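Side-chain contacts in aminopeptidase N family protein (Idiomarina loihiensis L2TR, PDB 4FGM), which binds zinc through an HExxH-type site and probably acts as a metal-dependent aminopeptidase of the M61 family: residues 278-281 with 282-286; 422-425 with 426-430. All blocks are in the same frame, centred on the assembly; numbering follows the deposited sequence.

Both contacts are local, each within one unbroken run of chain, and both lie against helix 401-413. Contact 1 (278-281 with 282-286) is largely buried in the loop that leaves the zinc-binding helix 262-277. Contact 2 (422-425 with 426-430) follows later in the chain, on the short helix 423-429, and is only partly buried, with D422 and N426 exposed. The centres of contact 1 and contact 2 are about 17 Å apart; the nearest atoms of contact 1 and contact 2 are about 7 Å apart. In contact 1 a tight turn is held by two backbone bonds, a threonine hydroxyl and a water bound by I281 O and K285, whereas contact 2 depends on regular helical bonds and aliphatic packing.

Contact 1: residues 278-281 with 282-286; sequences SWNI and KTLKP
With chi1 at 41°, T283 holds OG1 between its own backbone N and carbonyl carbon, turned back to the carbonyls of S278 and W279, at the start of the run. There OG1 lies 3.0 Å from W279 O and 3.1 Å from S278 O; which of these carbonyls it might bond is not settled, and the same oxygen also accepts a hydrogen bond from W409 NE1. I281 has CG1 anti to its backbone N (chi1 -153°), and its chain ends with CD1 4.1 Å from P286 CD, an apolar touch between residues five apart in the chain.

The turn itself is closed by two backbone bonds that bring N280 opposite L284 as a single bridge. L284 N donates to W279 O at 2.9 Å, and I281 N donates to L284 O at 2.6 Å, with a more bent N-H...O angle of 138°. Beside this bridge the side chains of N280 and L284 run in the same direction, with OD1 of N280 3.8 Å from CD1 of L284. OD1 is buried without a polar partner in the model, while ND2 bonds weakly to T310.

K285 NZ meets a water that also donates to I281 O at 2.7 Å; K282 NZ comes too close to this water for a sound bond, and that link is doubtful. K285 NZ bonds weakly to K282 O as well, and D165 is a long, weak ionic partner of K282.

I281 packs on zinc ligand H277 and on E238 of strand 235-238, placing the turn close to the metal site, with the I281 side chain about 7 Å from the zinc. W279, bonded through NE1 to E217 O, stacks on F215, while L284 touches Y306 of helix 303-306 and W409 and F412 of helix 401-413.

Contact 2: residues 422-425 with 426-430; sequences DTVI and NWLNQ
V424 and L428 lie side by side and point the same way, one helical turn apart, with CG1 of V424 4.1 Å from CD1 of L428. V424 presents this branch because CG1 stands anti to its backbone N (chi1 176°). I425 instead crosses N429 at a slant: its CG1 passes 3.7 Å from ND2 of N429, so the aliphatic chain runs past the amide. At the exposed start of the segment, the D422 carboxylate and N426 amide planes are nearly perpendicular, 83° apart.

Beneath these side chains the backbone winds through successive i to i+4 bonds. N426 N donates to D422 O at 3.0 Å, and W427 N to T423 O at 2.8 Å. N429 N reaches I425 O at 2.8 Å; this oxygen also receives a weak bond from L428 N, whose main acceptor is V424 O.

W427 swings its indole off the turn towards helix 401-413, where it meets V404, E407 and L408 and donates through NE1 to E411. I425 rests on L440 and K441 of helix 437-445, and L428 on I434 and I436. The segment is thus a short amphipathic alpha-helix, 423-429, wedged between two neighbouring helices away from the zinc site.

Contact 1: residues 278-281 with 282-286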
ATOM      1  N   SER A 278       9.191   3.246   7.236  1.00 42.44           N
ATOM      2  CA  SER A 278      10.589   3.693   7.268  1.00 46.29           C
ATOM      3  C   SER A 278      11.368   2.776   8.203  1.00 47.06           C
ATOM      4  O   SER A 278      12.552   2.461   7.967  1.00 39.90           O
ATOM      5  CB  SER A 278      10.689   5.119   7.795  1.00 45.26           C
ATOM      6  OG  SER A 278      10.298   6.031   6.788  1.00 50.56           O
ATOM      7  N   TRP A 279      10.719   2.384   9.295  1.00 45.20           N
ATOM      8  CA  TRP A 279      11.370   1.503  10.250  1.00 47.07           C
ATOM      9  C   TRP A 279      11.009   0.077   9.871  1.00 50.83           C
ATOM     10  O   TRP A 279      11.876  -0.802   9.751  1.00 50.86           O
ATOM     11  CB  TRP A 279      10.859   1.768  11.658  1.00 46.03           C
ATOM     12  CG  TRP A 279      11.339   3.039  12.244  1.00 50.46           C
ATOM     13  CD1 TRP A 279      12.447   3.218  13.036  1.00 50.14           C
ATOM     14  CD2 TRP A 279      10.720   4.318  12.121  1.00 49.13           C
ATOM     15  NE1 TRP A 279      12.546   4.541  13.422  1.00 47.70           N
ATOM     16  CE2 TRP A 279      11.498   5.236  12.878  1.00 45.46           C
ATOM     17  CE3 TRP A 279       9.576   4.781  11.451  1.00 48.13           C
ATOM     18  CZ2 TRP A 279      11.171   6.584  12.979  1.00 38.82           C
ATOM     19  CZ3 TRP A 279       9.244   6.123  11.549  1.00 43.64           C
ATOM     20  CH2 TRP A 279      10.039   7.014  12.314  1.00 40.86           C
ATOM     21  N   ASN A 280       9.720  -0.145   9.669  1.00 50.95           N
ATOM     22  CA  ASN A 280       9.242  -1.473   9.338  1.00 52.28           C
ATOM     23  C   ASN A 280       9.192  -1.738   7.843  1.00 53.64           C
ATOM     24  O   ASN A 280       8.306  -1.202   7.154  1.00 61.44           O
ATOM     25  CB  ASN A 280       7.860  -1.615   9.971  1.00 55.48           C
ATOM     26  CG  ASN A 280       7.441  -3.056  10.215  1.00 56.49           C
ATOM     27  OD1 ASN A 280       8.258  -3.971  10.177  1.00 55.73           O
ATOM     28  ND2 ASN A 280       6.142  -3.254  10.503  1.00 54.60           N
ATOM     29  N   ILE A 281      10.205  -2.462   7.359  1.00 54.25           N
ATOM     30  CA  ILE A 281      10.421  -2.830   5.959  1.00 47.74           C
ATOM     31  C   ILE A 281      11.530  -2.139   5.208  1.00 50.02           C
ATOM     32  O   ILE A 281      12.044  -2.700   4.227  1.00 52.13           O
ATOM     33  CB  ILE A 281       9.132  -2.748   5.094  1.00 48.72           C
ATOM     34  CG1 ILE A 281       9.247  -3.736   3.923  1.00 43.41           C
ATOM     35  CG2 ILE A 281       9.037  -1.390   4.424  1.00 44.87           C
ATOM     36  CD1 ILE A 281       9.529  -5.147   4.361  1.00 49.92           C
ATOM     37  N   LYS A 282      11.858  -0.921   5.618  1.00 48.85           N
ATOM     38  CA  LYS A 282      12.924  -0.222   4.929  1.00 49.57           C
ATOM     39  C   LYS A 282      14.241  -0.505   5.638  1.00 46.78           C
ATOM     40  O   LYS A 282      15.275  -0.645   4.970  1.00 47.48           O
ATOM     41  CB  LYS A 282      12.685   1.289   4.885  1.00 44.15           C
ATOM     42  CG  LYS A 282      11.713   1.715   3.780  1.00 44.50           C
ATOM     43  CD  LYS A 282      11.672   0.688   2.649  1.00 48.86           C
ATOM     44  CE  LYS A 282      12.707   1.009   1.615  1.00 45.16           C
ATOM     45  NZ  LYS A 282      13.046  -0.227   0.876  1.00 49.25           N
ATOM     46  N   THR A 283      14.222  -0.575   6.975  1.00 43.89           N
ATOM     47  CA  THR A 283      15.444  -0.859   7.728  1.00 45.40           C
ATOM     48  C   THR A 283      15.304  -2.223   8.394  1.00 53.48           C
ATOM     49  O   THR A 283      16.177  -3.080   8.249  1.00 58.74           O
ATOM     50  CB  THR A 283      15.741   0.234   8.768  1.00 45.25           C
ATOM     51  OG1 THR A 283      14.527   0.638   9.416  1.00 48.33           O
ATOM     52  CG2 THR A 283      16.387   1.434   8.085  1.00 38.02           C
ATOM     53  N   LEU A 284      14.213  -2.423   9.129  1.00 50.80           N
ATOM     54  CA  LEU A 284      13.939  -3.716   9.751  1.00 48.04           C
ATOM     55  C   LEU A 284      13.255  -4.441   8.589  1.00 47.09           C
ATOM     56  O   LEU A 284      12.255  -3.952   8.068  1.00 45.72           O
ATOM     57  CB  LEU A 284      12.951  -3.561  10.918  1.00 47.99           C
ATOM     58  CG  LEU A 284      12.819  -4.644  12.004  1.00 51.45           C
ATOM     59  CD1 LEU A 284      11.347  -4.928  12.228  1.00 46.69           C
ATOM     60  CD2 LEU A 284      13.554  -5.918  11.619  1.00 53.37           C
ATOM     61  N   LYS A 285      13.790  -5.579   8.162  1.00 44.87           N
ATOM     62  CA  LYS A 285      13.196  -6.301   7.042  1.00 38.49           C
ATOM     63  C   LYS A 285      13.624  -7.762   7.042  1.00 43.27           C
ATOM     64  O   LYS A 285      14.544  -8.135   7.766  1.00 50.96           O
ATOM     65  CB  LYS A 285      13.617  -5.643   5.721  1.00 40.03           C
ATOM     66  CG  LYS A 285      15.052  -5.939   5.303  1.00 44.43           C
ATOM     67  CD  LYS A 285      15.467  -5.140   4.065  1.00 47.68           C
ATOM     68  CE  LYS A 285      15.726  -3.678   4.419  1.00 53.09           C
ATOM     69  NZ  LYS A 285      16.237  -2.876   3.259  1.00 51.84           N
ATOM     70  N   PRO A 286      12.950  -8.615   6.243  1.00 44.30           N
ATOM     71  CA  PRO A 286      13.339 -10.030   6.213  1.00 40.90           C
ATOM     72  C   PRO A 286      14.680 -10.217   5.500  1.00 50.04           C
ATOM     73  O   PRO A 286      15.046  -9.428   4.624  1.00 54.20           O
ATOM     74  CB  PRO A 286      12.179 -10.698   5.475  1.00 43.60           C
ATOM     75  CG  PRO A 286      11.692  -9.623   4.561  1.00 45.65           C
ATOM     76  CD  PRO A 286      11.748  -8.377   5.418  1.00 38.27           C
TER
HETATM   77  O   HOH W   1      13.751  -2.116   2.247  1.00 48.66           O

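Contact 2: residues 422-425 with 426-430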
ATOM      1  N   ASP A 422      10.835 -17.235  11.574  1.00 52.33           N
ATOM      2  CA  ASP A 422      10.454 -17.508  12.960  1.00 56.74           C
ATOM      3  C   ASP A 422      11.044 -16.562  14.005  1.00 54.89           C
ATOM      4  O   ASP A 422      10.794 -16.719  15.199  1.00 54.23           O
ATOM      5  CB  ASP A 422      10.814 -18.957  13.313  1.00 63.53           C
ATOM      6  CG  ASP A 422      12.313 -19.189  13.377  1.00 78.39           C
ATOM      7  OD1 ASP A 422      13.049 -18.621  12.538  1.00 82.13           O
ATOM      8  OD2 ASP A 422      12.757 -19.952  14.262  1.00 84.93           O
ATOM      9  N   THR A 423      11.808 -15.573  13.556  1.00 47.80           N
ATOM     10  CA  THR A 423      12.431 -14.616  14.468  1.00 46.64           C
ATOM     11  C   THR A 423      11.484 -13.957  15.465  1.00 52.97           C
ATOM     12  O   THR A 423      11.731 -13.986  16.671  1.00 59.42           O
ATOM     13  CB  THR A 423      13.156 -13.493  13.692  1.00 48.11           C
ATOM     14  OG1 THR A 423      14.223 -14.056  12.916  1.00 49.35           O
ATOM     15  CG2 THR A 423      13.722 -12.450  14.660  1.00 40.72           C
ATOM     16  N   VAL A 424      10.408 -13.355  14.969  1.00 53.29           N
ATOM     17  CA  VAL A 424       9.462 -12.669  15.842  1.00 51.33           C
ATOM     18  C   VAL A 424       8.780 -13.567  16.879  1.00 52.80           C
ATOM     19  O   VAL A 424       8.691 -13.200  18.052  1.00 50.99           O
ATOM     20  CB  VAL A 424       8.383 -11.918  15.015  1.00 50.58           C
ATOM     21  CG1 VAL A 424       7.338 -11.296  15.940  1.00 45.90           C
ATOM     22  CG2 VAL A 424       9.043 -10.826  14.189  1.00 49.14           C
ATOM     23  N   ILE A 425       8.301 -14.739  16.472  1.00 54.36           N
ATOM     24  CA  ILE A 425       7.644 -15.615  17.441  1.00 56.81           C
ATOM     25  C   ILE A 425       8.646 -16.112  18.493  1.00 59.72           C
ATOM     26  O   ILE A 425       8.344 -16.115  19.690  1.00 54.27           O
ATOM     27  CB  ILE A 425       6.943 -16.822  16.760  1.00 51.04           C
ATOM     28  CG1 ILE A 425       6.019 -17.510  17.770  1.00 52.71           C
ATOM     29  CG2 ILE A 425       7.968 -17.811  16.220  1.00 52.31           C
ATOM     30  CD1 ILE A 425       5.226 -18.672  17.199  1.00 56.57           C
ATOM     31  N   ASN A 426       9.840 -16.513  18.053  1.00 59.45           N
ATOM     32  CA  ASN A 426      10.861 -16.978  18.982  1.00 58.97           C
ATOM     33  C   ASN A 426      11.275 -15.846  19.914  1.00 61.20           C
ATOM     34  O   ASN A 426      11.494 -16.062  21.108  1.00 66.91           O
ATOM     35  CB  ASN A 426      12.078 -17.494  18.223  1.00 56.34           C
ATOM     36  CG  ASN A 426      11.805 -18.802  17.508  1.00 63.92           C
ATOM     37  OD1 ASN A 426      12.647 -19.304  16.774  1.00 71.10           O
ATOM     38  ND2 ASN A 426      10.622 -19.363  17.725  1.00 56.07           N
ATOM     39  N   TRP A 427      11.368 -14.637  19.367  1.00 58.08           N
ATOM     40  CA  TRP A 427      11.747 -13.466  20.154  1.00 61.75           C
ATOM     41  C   TRP A 427      10.732 -13.260  21.277  1.00 62.02           C
ATOM     42  O   TRP A 427      11.084 -12.860  22.385  1.00 58.10           O
ATOM     43  CB  TRP A 427      11.791 -12.220  19.266  1.00 59.29           C
ATOM     44  CG  TRP A 427      12.377 -11.019  19.938  1.00 53.02           C
ATOM     45  CD1 TRP A 427      13.695 -10.678  20.002  1.00 52.85           C
ATOM     46  CD2 TRP A 427      11.665 -10.009  20.664  1.00 51.77           C
ATOM     47  NE1 TRP A 427      13.852  -9.515  20.722  1.00 53.19           N
ATOM     48  CE2 TRP A 427      12.623  -9.084  21.138  1.00 56.62           C
ATOM     49  CE3 TRP A 427      10.313  -9.793  20.957  1.00 54.63           C
ATOM     50  CZ2 TRP A 427      12.268  -7.961  21.896  1.00 56.46           C
ATOM     51  CZ3 TRP A 427       9.961  -8.673  21.712  1.00 54.75           C
ATOM     52  CH2 TRP A 427      10.936  -7.773  22.168  1.00 58.73           C
ATOM     53  N   LEU A 428       9.464 -13.536  20.987  1.00 65.59           N
ATOM     54  CA  LEU A 428       8.417 -13.385  21.987  1.00 61.73           C
ATOM     55  C   LEU A 428       8.389 -14.585  22.935  1.00 61.70           C
ATOM     56  O   LEU A 428       8.104 -14.436  24.125  1.00 67.41           O
ATOM     57  CB  LEU A 428       7.057 -13.210  21.302  1.00 58.33           C
ATOM     58  CG  LEU A 428       6.866 -11.885  20.555  1.00 52.62           C
ATOM     59  CD1 LEU A 428       5.689 -11.985  19.587  1.00 45.56           C
ATOM     60  CD2 LEU A 428       6.656 -10.771  21.558  1.00 52.49           C
ATOM     61  N   ASN A 429       8.696 -15.771  22.416  1.00 63.50           N
ATOM     62  CA  ASN A 429       8.700 -16.975  23.244  1.00 70.72           C
ATOM     63  C   ASN A 429       9.864 -17.019  24.236  1.00 80.11           C
ATOM     64  O   ASN A 429       9.869 -17.834  25.162  1.00 82.73           O
ATOM     65  CB  ASN A 429       8.718 -18.234  22.372  1.00 70.63           C
ATOM     66  CG  ASN A 429       7.364 -18.525  21.744  1.00 75.51           C
ATOM     67  OD1 ASN A 429       6.339 -17.998  22.185  1.00 79.53           O
ATOM     68  ND2 ASN A 429       7.351 -19.376  20.720  1.00 70.29           N
ATOM     69  N   GLN A 430      10.850 -16.148  24.040  1.00 77.37           N
ATOM     70  CA  GLN A 430      11.997 -16.082  24.932  1.00 77.09           C
ATOM     71  C   GLN A 430      11.981 -14.750  25.677  1.00 73.21           C
ATOM     72  O   GLN A 430      13.016 -14.286  26.155  1.00 77.84           O
ATOM     73  CB  GLN A 430      13.307 -16.232  24.149  1.00 84.48           C
ATOM     74  CG  GLN A 430      13.596 -17.641  23.580  1.00 90.93           C
ATOM     75  CD  GLN A 430      14.001 -18.672  24.641  1.00 93.32           C
ATOM     76  OE1 GLN A 430      14.725 -18.360  25.591  1.00100.15           O
ATOM     77  NE2 GLN A 430      13.554 -19.915  24.462  1.00 83.94           N
TER